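Side-chain contacts in peptide ABC transporter, peptide-binding protein (Thermus thermophilus, PDB 2D5W), which binds oligopeptides, here a pentapeptide, and probably delivers them to an ABC transporter for uptake as its extracytoplasmic solute-binding component: residues K33-Q38 against A269-S274; F47-Q52 against P575-W580; R420-F425 against I438-S443; D449-R454 against G462-A467. All coordinates share one frame; numbering follows the deposited sequence.

Contact 1 (K33-Q38 against A269-S274); sequences KSEIEQ and ATSSVS
An ST turn at the end of strand 269-270, made by Ser271, offers its hydroxyl and the next residue to the carboxylate of Glu35 on helix 31-40. Three hydrogen bonds cross the contact, all ending on that carboxylate. Ser271 OG donates a hydrogen bond to Glu35 OE1 at 2.6 Å, on the syn side but 27° out of the carboxylate plane. The backbone of Ser272 uses the syn lone pair of the other oxygen, with Ser272 N 2.8 Å from Glu35 OE2. The hydroxyl of the same serine reaches that oxygen from above the carboxylate plane, Ser272 OG lying 2.7 Å from Glu35 OE2, so OE2 takes two donors from one residue. Glu35 can span the gap because its CG stands anti to the backbone N (chi1 -175°) and the chain runs on extended. Three donated bonds on a buried carboxylate are likely to favour its ionised form.

Ser271 OG is doubly used: while donating to the glutamate it accepts from Val273 N at 2.9 Å, the bond that closes the turn and fixes the hydroxyl's direction. Tyr249 OH is a further hydrogen-bond partner of Glu35 OE1.

Ser272 O in turn accepts a hydrogen bond from a basic side chain of the bound peptide, which puts the turn in the wall of the binding site. Strand 269-270, at the border of a mixed five-stranded sheet, pairs with strand 7-12; Tyr249 comes from strand 246-251 of that sheet, and strand 544-557 packs against Ser272 through Asn552 and Tyr554.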
# COMPACT_ATOMS: atom_id res chain seq x y z
N LYS A 33 3.12 -5.23 -5.94
CA LYS A 33 4.44 -4.81 -6.41
C LYS A 33 5.44 -4.81 -5.25
O LYS A 33 6.55 -5.32 -5.38
CB LYS A 33 4.32 -3.42 -7.04
CG LYS A 33 5.62 -2.79 -7.51
CD LYS A 33 5.31 -1.50 -8.26
CE LYS A 33 6.55 -0.69 -8.61
NZ LYS A 33 6.96 0.22 -7.51
N SER A 34 5.04 -4.25 -4.12
CA SER A 34 5.93 -4.21 -2.96
C SER A 34 6.25 -5.60 -2.43
O SER A 34 7.38 -5.87 -2.03
CB SER A 34 5.31 -3.36 -1.85
OG SER A 34 5.46 -1.98 -2.14
N GLU A 35 5.26 -6.48 -2.41
CA GLU A 35 5.48 -7.83 -1.92
C GLU A 35 6.51 -8.56 -2.78
O GLU A 35 7.46 -9.15 -2.27
CB GLU A 35 4.18 -8.62 -1.91
CG GLU A 35 4.32 -10.00 -1.28
CD GLU A 35 3.07 -10.83 -1.46
OE1 GLU A 35 2.95 -11.51 -2.49
OE2 GLU A 35 2.19 -10.77 -0.57
N ILE A 36 6.31 -8.52 -4.09
CA ILE A 36 7.22 -9.17 -5.02
C ILE A 36 8.62 -8.59 -4.90
O ILE A 36 9.62 -9.32 -4.93
CB ILE A 36 6.72 -9.02 -6.47
CG1 ILE A 36 5.46 -9.86 -6.66
CG2 ILE A 36 7.81 -9.44 -7.46
CD1 ILE A 36 4.79 -9.67 -8.00
N GLU A 37 8.71 -7.28 -4.75
CA GLU A 37 10.01 -6.65 -4.66
C GLU A 37 10.83 -7.03 -3.44
O GLU A 37 12.04 -6.81 -3.42
CB GLU A 37 9.88 -5.14 -4.81
CG GLU A 37 9.56 -4.76 -6.25
CD GLU A 37 9.49 -3.28 -6.50
OE1 GLU A 37 9.31 -2.89 -7.67
OE2 GLU A 37 9.60 -2.51 -5.53
N GLN A 38 10.20 -7.61 -2.42
CA GLN A 38 10.97 -8.04 -1.25
C GLN A 38 11.93 -9.14 -1.70
O GLN A 38 13.05 -9.25 -1.19
CB GLN A 38 10.07 -8.62 -0.17
CG GLN A 38 9.12 -7.66 0.48
CD GLN A 38 8.25 -8.40 1.46
OE1 GLN A 38 8.39 -8.24 2.68
NE2 GLN A 38 7.37 -9.23 0.94
N ALA A 269 1.95 -21.54 -2.68
CA ALA A 269 1.52 -20.60 -1.65
C ALA A 269 0.81 -19.42 -2.29
O ALA A 269 1.01 -19.14 -3.46
CB ALA A 269 2.72 -20.11 -0.85
N THR A 270 -0.01 -18.73 -1.51
CA THR A 270 -0.70 -17.57 -2.03
C THR A 270 -0.10 -16.28 -1.50
O THR A 270 0.48 -16.22 -0.41
CB THR A 270 -2.20 -17.61 -1.72
OG1 THR A 270 -2.40 -17.80 -0.32
CG2 THR A 270 -2.87 -18.75 -2.50
N SER A 271 -0.24 -15.24 -2.31
CA SER A 271 0.24 -13.90 -2.02
C SER A 271 -0.71 -13.20 -1.05
O SER A 271 -1.81 -13.69 -0.78
CB SER A 271 0.27 -13.12 -3.35
OG SER A 271 0.42 -11.72 -3.17
N SER A 272 -0.28 -12.06 -0.52
CA SER A 272 -1.14 -11.28 0.36
C SER A 272 -2.22 -10.65 -0.54
O SER A 272 -3.22 -10.13 -0.04
CB SER A 272 -0.34 -10.18 1.07
OG SER A 272 0.14 -9.21 0.16
N VAL A 273 -1.99 -10.68 -1.85
CA VAL A 273 -2.96 -10.14 -2.81
C VAL A 273 -3.39 -11.32 -3.69
O VAL A 273 -2.88 -11.53 -4.79
CB VAL A 273 -2.34 -9.03 -3.69
CG1 VAL A 273 -3.42 -8.42 -4.57
CG2 VAL A 273 -1.71 -7.96 -2.81
N SER A 274 -4.33 -12.09 -3.17
CA SER A 274 -4.80 -13.28 -3.87
C SER A 274 -6.29 -13.53 -3.66
O SER A 274 -7.12 -12.91 -4.31
CB SER A 274 -3.97 -14.50 -3.43
OG SER A 274 -3.98 -14.65 -2.02

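Contact 2 (F47-Q52 against P575-W580); sequences FNADSQ and PGWNAW
The six-membered ring of Trp577 lies flat beneath the start of a type I beta turn, Asn48 to Ser51, which meets it with backbone and CB atoms. Asn48 CA sits over the ring face as a CH-pi contact, 3.9 Å from the centroid of the Trp577 six-membered ring and 24° off its normal. Ala49 N lies over the same face, while Asn48 CB comes within 3.4 Å of Trp577 CZ3 and Ala49 CB within 3.7 Å of Trp577 CZ2. Asn578 CG lies over the centre of the opposite face, so both faces of the indole are covered.

The Asn48 amide turns away from the ring and into its own turn, where OD1 accepts from Gln52 N at 3.0 Å, the donor standing above the carbonyl plane. This ties down the backbone that rests on the indole. The indole's own polar end is held by Val564 O, which accepts from NE1. With the indole cut back to an alanine here, a gap is likely to open against Asn48 and Ala49, and Val564 O would lose this donor.

Trp593 meets the indole edge-to-face, and Gln38 of helix 31-40 touches Trp577 at CA and CB, the base of the side chain; the turn itself links strands 45-47 and 53-55.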
# COMPACT_ATOMS: atom_id res chain seq x y z
N PHE A 47 11.88 -5.90 9.07
CA PHE A 47 10.93 -5.93 10.17
C PHE A 47 10.33 -7.33 10.13
O PHE A 47 9.66 -7.70 9.16
CB PHE A 47 9.84 -4.86 9.98
CG PHE A 47 9.12 -4.49 11.25
CD1 PHE A 47 7.76 -4.75 11.40
CD2 PHE A 47 9.80 -3.87 12.29
CE1 PHE A 47 7.09 -4.39 12.57
CE2 PHE A 47 9.14 -3.51 13.47
CZ PHE A 47 7.79 -3.78 13.61
N ASN A 48 10.58 -8.13 11.17
CA ASN A 48 10.11 -9.51 11.17
C ASN A 48 8.69 -9.76 11.67
O ASN A 48 7.97 -8.84 12.05
CB ASN A 48 11.11 -10.40 11.93
CG ASN A 48 11.20 -10.08 13.41
OD1 ASN A 48 10.24 -9.63 14.02
ND2 ASN A 48 12.36 -10.36 14.00
N ALA A 49 8.30 -11.03 11.67
CA ALA A 49 6.96 -11.43 12.09
C ALA A 49 6.67 -11.14 13.56
O ALA A 49 5.52 -11.05 13.96
CB ALA A 49 6.75 -12.92 11.80
N ASP A 50 7.73 -11.00 14.35
CA ASP A 50 7.59 -10.70 15.77
C ASP A 50 7.55 -9.19 15.98
O ASP A 50 7.66 -8.70 17.11
CB ASP A 50 8.76 -11.30 16.56
CG ASP A 50 8.63 -12.81 16.73
OD1 ASP A 50 9.66 -13.47 16.93
OD2 ASP A 50 7.49 -13.32 16.69
N SER A 51 7.40 -8.44 14.89
CA SER A 51 7.34 -6.98 14.93
C SER A 51 8.61 -6.36 15.51
O SER A 51 8.55 -5.44 16.34
CB SER A 51 6.12 -6.53 15.73
OG SER A 51 4.93 -7.00 15.12
N GLN A 52 9.75 -6.86 15.07
CA GLN A 52 11.04 -6.36 15.53
C GLN A 52 11.94 -6.01 14.36
O GLN A 52 11.96 -6.70 13.34
CB GLN A 52 11.77 -7.42 16.36
CG GLN A 52 10.96 -8.07 17.45
CD GLN A 52 11.70 -9.25 18.05
OE1 GLN A 52 12.17 -10.13 17.34
NE2 GLN A 52 11.80 -9.26 19.38
N PRO A 575 3.97 -11.97 3.46
CA PRO A 575 5.06 -12.93 3.46
C PRO A 575 6.18 -12.45 2.56
O PRO A 575 6.01 -11.47 1.83
CB PRO A 575 4.39 -14.19 2.93
CG PRO A 575 3.42 -13.64 1.95
CD PRO A 575 2.83 -12.46 2.67
N GLY A 576 7.33 -13.12 2.62
CA GLY A 576 8.44 -12.76 1.76
C GLY A 576 9.47 -11.79 2.31
O GLY A 576 10.39 -11.41 1.59
N TRP A 577 9.32 -11.40 3.57
CA TRP A 577 10.25 -10.47 4.22
C TRP A 577 11.53 -11.19 4.67
O TRP A 577 12.49 -10.56 5.12
CB TRP A 577 9.56 -9.84 5.43
CG TRP A 577 8.97 -10.87 6.34
CD1 TRP A 577 7.74 -11.46 6.23
CD2 TRP A 577 9.64 -11.53 7.42
NE1 TRP A 577 7.61 -12.45 7.17
CE2 TRP A 577 8.76 -12.52 7.91
CE3 TRP A 577 10.90 -11.38 8.01
CZ2 TRP A 577 9.10 -13.36 8.98
CZ3 TRP A 577 11.24 -12.22 9.07
CH2 TRP A 577 10.34 -13.19 9.54
N ASN A 578 11.52 -12.51 4.54
CA ASN A 578 12.65 -13.38 4.92
C ASN A 578 12.80 -14.38 3.79
O ASN A 578 13.06 -15.57 4.02
CB ASN A 578 12.29 -14.12 6.21
CG ASN A 578 11.08 -15.04 6.03
OD1 ASN A 578 10.21 -14.78 5.20
ND2 ASN A 578 11.02 -16.11 6.82
N ALA A 579 12.66 -13.90 2.56
CA ALA A 579 12.69 -14.75 1.38
C ALA A 579 13.87 -15.70 1.21
O ALA A 579 13.74 -16.72 0.54
CB ALA A 579 12.54 -13.89 0.13
N TRP A 580 15.01 -15.37 1.81
CA TRP A 580 16.19 -16.22 1.69
C TRP A 580 16.13 -17.51 2.49
O TRP A 580 16.96 -18.40 2.30
CB TRP A 580 17.44 -15.43 2.10
CG TRP A 580 17.36 -14.90 3.50
CD1 TRP A 580 17.74 -15.54 4.65
CD2 TRP A 580 16.81 -13.64 3.91
NE1 TRP A 580 17.46 -14.75 5.74
CE2 TRP A 580 16.88 -13.59 5.32
CE3 TRP A 580 16.25 -12.56 3.21
CZ2 TRP A 580 16.42 -12.48 6.05
CZ3 TRP A 580 15.79 -11.46 3.94
CH2 TRP A 580 15.88 -11.44 5.34

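Contact 3 (R420-F425 against I438-S443); sequences RTQQFF and INNAPS
Gln422 and Asn440 pair their side-chain amides through two reciprocal hydrogen bonds. Asn440 ND2 donates to Gln422 OE1 at 2.9 Å, and Gln422 NE2 returns a bond of 3.0 Å to Asn440 OD1. Both acceptors are met in the carbonyl plane on a lone pair, and the two amide planes lie only 22° apart, so the groups close a nearly flat ring of reciprocal bonds. Each amide thus fixes the rotation of the other. Ile438 adds an apolar side: its CD1 rests 3.7 Å from Gln422 CD and 3.8 Å from Gln422 CB, while its CG2 also approaches the amide.

Gln422 leaves helix 416-431 with CG anti to the carbonyl carbon (chi1 -69°) and then runs extended, which carries the amide across to the chain that follows strand 435-438. A leucine in place of this glutamine would probably keep some contact with Ile438 but leave both polar atoms of the Asn440 amide without their mates in this pair.

Farther out, Tyr409 and Thr411 touch Gln422, and Thr411 N gives a weak hydrogen bond to Asn440 OD1. Backbone bonds of Asn439 with Tyr409 and of Ala441 with Ala413 hold the 438-443 chain alongside strand 401-410 and its continuation. Strand 401-410, helix 416-431 and the parallel strand 435-438 form a beta-alpha-beta crossover, and the amide pair ties its helix to the chain leaving the second strand.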
# COMPACT_ATOMS: atom_id res chain seq x y z
N ARG A 420 -19.51 -8.46 -6.21
CA ARG A 420 -20.74 -8.81 -5.49
C ARG A 420 -21.14 -7.65 -4.58
O ARG A 420 -22.33 -7.34 -4.43
CB ARG A 420 -20.52 -10.08 -4.66
CG ARG A 420 -20.44 -11.36 -5.49
CD ARG A 420 -19.88 -12.52 -4.66
NE ARG A 420 -20.62 -12.69 -3.42
CZ ARG A 420 -20.10 -13.17 -2.29
NH1 ARG A 420 -20.85 -13.28 -1.21
NH2 ARG A 420 -18.82 -13.53 -2.25
N THR A 421 -20.15 -7.00 -3.97
CA THR A 421 -20.40 -5.87 -3.08
C THR A 421 -21.08 -4.73 -3.83
O THR A 421 -22.05 -4.14 -3.35
CB THR A 421 -19.08 -5.36 -2.46
OG1 THR A 421 -18.54 -6.38 -1.61
CG2 THR A 421 -19.32 -4.10 -1.63
N GLN A 422 -20.58 -4.42 -5.03
CA GLN A 422 -21.17 -3.35 -5.83
C GLN A 422 -22.65 -3.63 -6.09
O GLN A 422 -23.48 -2.74 -5.95
CB GLN A 422 -20.43 -3.20 -7.16
CG GLN A 422 -19.02 -2.66 -7.03
CD GLN A 422 -18.32 -2.56 -8.37
OE1 GLN A 422 -18.30 -3.53 -9.14
NE2 GLN A 422 -17.75 -1.40 -8.67
N GLN A 423 -22.96 -4.87 -6.46
CA GLN A 423 -24.34 -5.29 -6.75
C GLN A 423 -25.22 -5.21 -5.51
O GLN A 423 -26.38 -4.78 -5.57
CB GLN A 423 -24.36 -6.74 -7.25
CG GLN A 423 -23.84 -6.95 -8.64
CD GLN A 423 -23.91 -8.41 -9.06
OE1 GLN A 423 -23.76 -8.73 -10.24
NE2 GLN A 423 -24.12 -9.30 -8.09
N PHE A 424 -24.67 -5.66 -4.39
CA PHE A 424 -25.37 -5.67 -3.12
C PHE A 424 -25.76 -4.24 -2.72
O PHE A 424 -26.92 -3.97 -2.41
CB PHE A 424 -24.45 -6.30 -2.07
CG PHE A 424 -25.08 -6.48 -0.72
CD1 PHE A 424 -25.74 -7.67 -0.40
CD2 PHE A 424 -24.99 -5.48 0.24
CE1 PHE A 424 -26.30 -7.85 0.87
CE2 PHE A 424 -25.54 -5.66 1.51
CZ PHE A 424 -26.20 -6.84 1.82
N PHE A 425 -24.78 -3.34 -2.73
CA PHE A 425 -25.04 -1.95 -2.37
C PHE A 425 -25.93 -1.25 -3.39
O PHE A 425 -26.80 -0.45 -3.02
CB PHE A 425 -23.72 -1.18 -2.26
CG PHE A 425 -22.89 -1.52 -1.04
CD1 PHE A 425 -21.52 -1.27 -1.04
CD2 PHE A 425 -23.47 -2.05 0.11
CE1 PHE A 425 -20.74 -1.53 0.07
CE2 PHE A 425 -22.68 -2.32 1.24
CZ PHE A 425 -21.32 -2.05 1.22
N ILE A 438 -21.19 1.20 -12.91
CA ILE A 438 -20.01 0.39 -12.67
C ILE A 438 -18.93 0.67 -13.70
O ILE A 438 -19.20 0.72 -14.90
CB ILE A 438 -20.36 -1.12 -12.73
CG1 ILE A 438 -21.50 -1.43 -11.76
CG2 ILE A 438 -19.13 -1.96 -12.41
CD1 ILE A 438 -21.17 -1.16 -10.31
N ASN A 439 -17.70 0.87 -13.24
CA ASN A 439 -16.59 1.12 -14.15
C ASN A 439 -15.34 0.52 -13.53
O ASN A 439 -14.54 1.20 -12.89
CB ASN A 439 -16.40 2.63 -14.37
CG ASN A 439 -15.27 2.93 -15.32
OD1 ASN A 439 -14.88 2.08 -16.12
ND2 ASN A 439 -14.73 4.14 -15.24
N ASN A 440 -15.18 -0.79 -13.73
CA ASN A 440 -14.06 -1.52 -13.16
C ASN A 440 -12.94 -1.79 -14.15
O ASN A 440 -13.17 -1.84 -15.37
CB ASN A 440 -14.54 -2.84 -12.57
CG ASN A 440 -15.65 -2.66 -11.55
OD1 ASN A 440 -15.78 -1.61 -10.92
ND2 ASN A 440 -16.44 -3.71 -11.36
N ALA A 441 -11.74 -1.99 -13.63
CA ALA A 441 -10.57 -2.28 -14.45
C ALA A 441 -9.57 -3.02 -13.58
O ALA A 441 -9.72 -3.09 -12.36
CB ALA A 441 -9.97 -0.98 -14.99
N PRO A 442 -8.52 -3.60 -14.19
CA PRO A 442 -7.52 -4.33 -13.41
C PRO A 442 -6.74 -3.45 -12.43
O PRO A 442 -6.63 -2.24 -12.62
CB PRO A 442 -6.59 -4.92 -14.48
CG PRO A 442 -7.46 -5.01 -15.69
CD PRO A 442 -8.26 -3.73 -15.63
N SER A 443 -6.19 -4.09 -11.41
CA SER A 443 -5.36 -3.44 -10.41
C SER A 443 -4.24 -2.65 -11.09
O SER A 443 -3.94 -1.52 -10.72
CB SER A 443 -4.78 -4.51 -9.47
OG SER A 443 -3.70 -4.01 -8.70

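Contact 4 (D449-R454 against G462-A467); sequences DEFIQR and GMFEFA
Phe451, Ile452 and Phe464 all place their first side-chain branch (CG, or CG1 in the isoleucine) anti to the backbone N, chi1 being -172° in Phe451 and -175° in Phe464, and the extended groups meet between the short helix 449-452 and strand 463-469. The two phenylalanine rings form an offset edge-to-face pair, with centroids 5.7 Å apart and planes at 81°. Phe451 supplies the edge, its CE2 standing over a face of Phe464 and 3.9 Å from Phe464 CE1.

Ile452 reaches the same corner of the ring with its CG1, 3.9 Å from Phe464 CE1, and crosses Phe464 at about a right angle. Its terminal methyl goes on to the next inward-facing residue of the strand, with Ile452 CD1 4.0 Å from Phe466 CZ. Phe466 in turn lays its CD2 over the centre of the Phe464 ring, 3.7 Å above its plane, so the two strand phenylalanines brace each other as they receive the helix.

Trp460, from the connection between the segments, meets both Phe451 and Phe464, while Phe447 lies edge-to-face with Phe466. Phe466 also packs on the backbone of the bound peptide, so one member of the cluster reaches the ligand. The contact between the segments is wholly apolar; with no polar bond between them, the fit depends on the close packing of the rings and the isoleucine, and on the edge-to-face approach of Phe451 to Phe464.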
# COMPACT_ATOMS: atom_id res chain seq x y z
N ASP A 449 -0.53 5.58 -11.16
CA ASP A 449 -0.62 6.99 -10.83
C ASP A 449 -1.59 7.80 -11.68
O ASP A 449 -2.37 8.60 -11.15
CB ASP A 449 0.77 7.66 -10.86
CG ASP A 449 1.45 7.61 -12.24
OD1 ASP A 449 2.44 8.35 -12.41
OD2 ASP A 449 1.02 6.84 -13.13
N GLU A 450 -1.56 7.59 -12.99
CA GLU A 450 -2.41 8.34 -13.90
C GLU A 450 -3.90 8.12 -13.70
O GLU A 450 -4.71 8.81 -14.31
CB GLU A 450 -2.01 8.06 -15.35
CG GLU A 450 -0.57 8.46 -15.63
CD GLU A 450 -0.31 8.75 -17.10
OE1 GLU A 450 -0.62 7.89 -17.94
OE2 GLU A 450 0.22 9.85 -17.40
N PHE A 451 -4.26 7.17 -12.85
CA PHE A 451 -5.67 6.97 -12.54
C PHE A 451 -5.94 7.35 -11.09
O PHE A 451 -6.56 8.37 -10.82
CB PHE A 451 -6.12 5.52 -12.76
CG PHE A 451 -7.61 5.33 -12.63
CD1 PHE A 451 -8.46 5.65 -13.69
CD2 PHE A 451 -8.17 4.90 -11.44
CE1 PHE A 451 -9.84 5.55 -13.56
CE2 PHE A 451 -9.56 4.79 -11.30
CZ PHE A 451 -10.39 5.11 -12.36
N ILE A 452 -5.44 6.55 -10.15
CA ILE A 452 -5.69 6.80 -8.74
C ILE A 452 -5.29 8.18 -8.22
O ILE A 452 -6.01 8.77 -7.42
CB ILE A 452 -5.05 5.68 -7.86
CG1 ILE A 452 -5.43 5.87 -6.39
CG2 ILE A 452 -3.54 5.67 -8.03
CD1 ILE A 452 -5.15 4.65 -5.52
N GLN A 453 -4.16 8.70 -8.70
CA GLN A 453 -3.67 10.00 -8.25
C GLN A 453 -4.06 11.16 -9.16
O GLN A 453 -3.39 12.20 -9.17
CB GLN A 453 -2.15 9.92 -8.05
CG GLN A 453 -1.79 9.12 -6.79
CD GLN A 453 -0.42 8.44 -6.82
OE1 GLN A 453 -0.07 7.72 -5.88
NE2 GLN A 453 0.35 8.67 -7.87
N ARG A 454 -5.15 11.01 -9.91
CA ARG A 454 -5.60 12.06 -10.82
C ARG A 454 -7.08 12.43 -10.69
O ARG A 454 -7.71 12.85 -11.66
CB ARG A 454 -5.27 11.68 -12.26
CG ARG A 454 -3.77 11.54 -12.54
CD ARG A 454 -3.04 12.88 -12.46
NE ARG A 454 -1.63 12.75 -12.85
CZ ARG A 454 -0.67 12.27 -12.06
NH1 ARG A 454 0.58 12.19 -12.51
NH2 ARG A 454 -0.94 11.89 -10.82
N GLY A 462 -16.46 9.62 -8.86
CA GLY A 462 -17.43 9.31 -7.82
C GLY A 462 -16.85 8.48 -6.71
O GLY A 462 -16.09 8.97 -5.88
N MET A 463 -17.23 7.20 -6.70
CA MET A 463 -16.79 6.23 -5.70
C MET A 463 -15.69 5.34 -6.27
O MET A 463 -15.74 4.95 -7.43
CB MET A 463 -17.98 5.37 -5.29
CG MET A 463 -19.11 6.14 -4.62
SD MET A 463 -20.71 5.25 -4.62
CE MET A 463 -20.38 3.93 -3.46
N PHE A 464 -14.72 5.00 -5.43
CA PHE A 464 -13.61 4.15 -5.82
C PHE A 464 -13.33 3.23 -4.63
O PHE A 464 -12.81 3.67 -3.60
CB PHE A 464 -12.39 5.02 -6.15
CG PHE A 464 -11.18 4.28 -6.69
CD1 PHE A 464 -10.02 4.98 -6.97
CD2 PHE A 464 -11.20 2.90 -6.90
CE1 PHE A 464 -8.88 4.33 -7.45
CE2 PHE A 464 -10.06 2.24 -7.38
CZ PHE A 464 -8.90 2.96 -7.65
N GLU A 465 -13.71 1.96 -4.76
CA GLU A 465 -13.51 1.00 -3.68
C GLU A 465 -12.26 0.16 -3.82
O GLU A 465 -12.00 -0.42 -4.87
CB GLU A 465 -14.70 0.04 -3.54
CG GLU A 465 -14.47 -0.98 -2.41
CD GLU A 465 -15.59 -1.97 -2.21
OE1 GLU A 465 -16.72 -1.73 -2.69
OE2 GLU A 465 -15.35 -3.01 -1.55
N PHE A 466 -11.50 0.09 -2.74
CA PHE A 466 -10.30 -0.73 -2.67
C PHE A 466 -9.87 -0.75 -1.22
O PHE A 466 -10.60 -0.29 -0.34
CB PHE A 466 -9.19 -0.19 -3.60
CG PHE A 466 -8.65 1.16 -3.23
CD1 PHE A 466 -7.47 1.28 -2.49
CD2 PHE A 466 -9.30 2.32 -3.63
CE1 PHE A 466 -6.95 2.53 -2.17
CE2 PHE A 466 -8.78 3.59 -3.31
CZ PHE A 466 -7.60 3.68 -2.57
N ALA A 467 -8.70 -1.32 -0.94
CA ALA A 467 -8.21 -1.38 0.42
C ALA A 467 -6.82 -0.79 0.54
O ALA A 467 -5.98 -0.97 -0.34
CB ALA A 467 -8.20 -2.82 0.92

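How the contacts relate
The contacts fall into two touching pairs. Contacts 1 and 2 touch through Gln38 of contact 1: Gln38 NE2 lies 2.8 Å from Pro575 O of contact 2, a probable hydrogen bond, and their centres are 13 Å apart. Contacts 3 and 4, also 13 Å between centres, meet where Thr421 CG2 packs 3.7 Å from Glu465 OE1. Contact 2 lies on the opposite side of the chain's centre from contacts 3 and 4, about 33 Å and 29 Å away between centres, yet its loop encloses both in sequence. The bound peptide links the pairs: Ser272 of contact 1 and Ala467 of contact 4 each hydrogen-bond it, although these contacts' centres are about 21 Å apart.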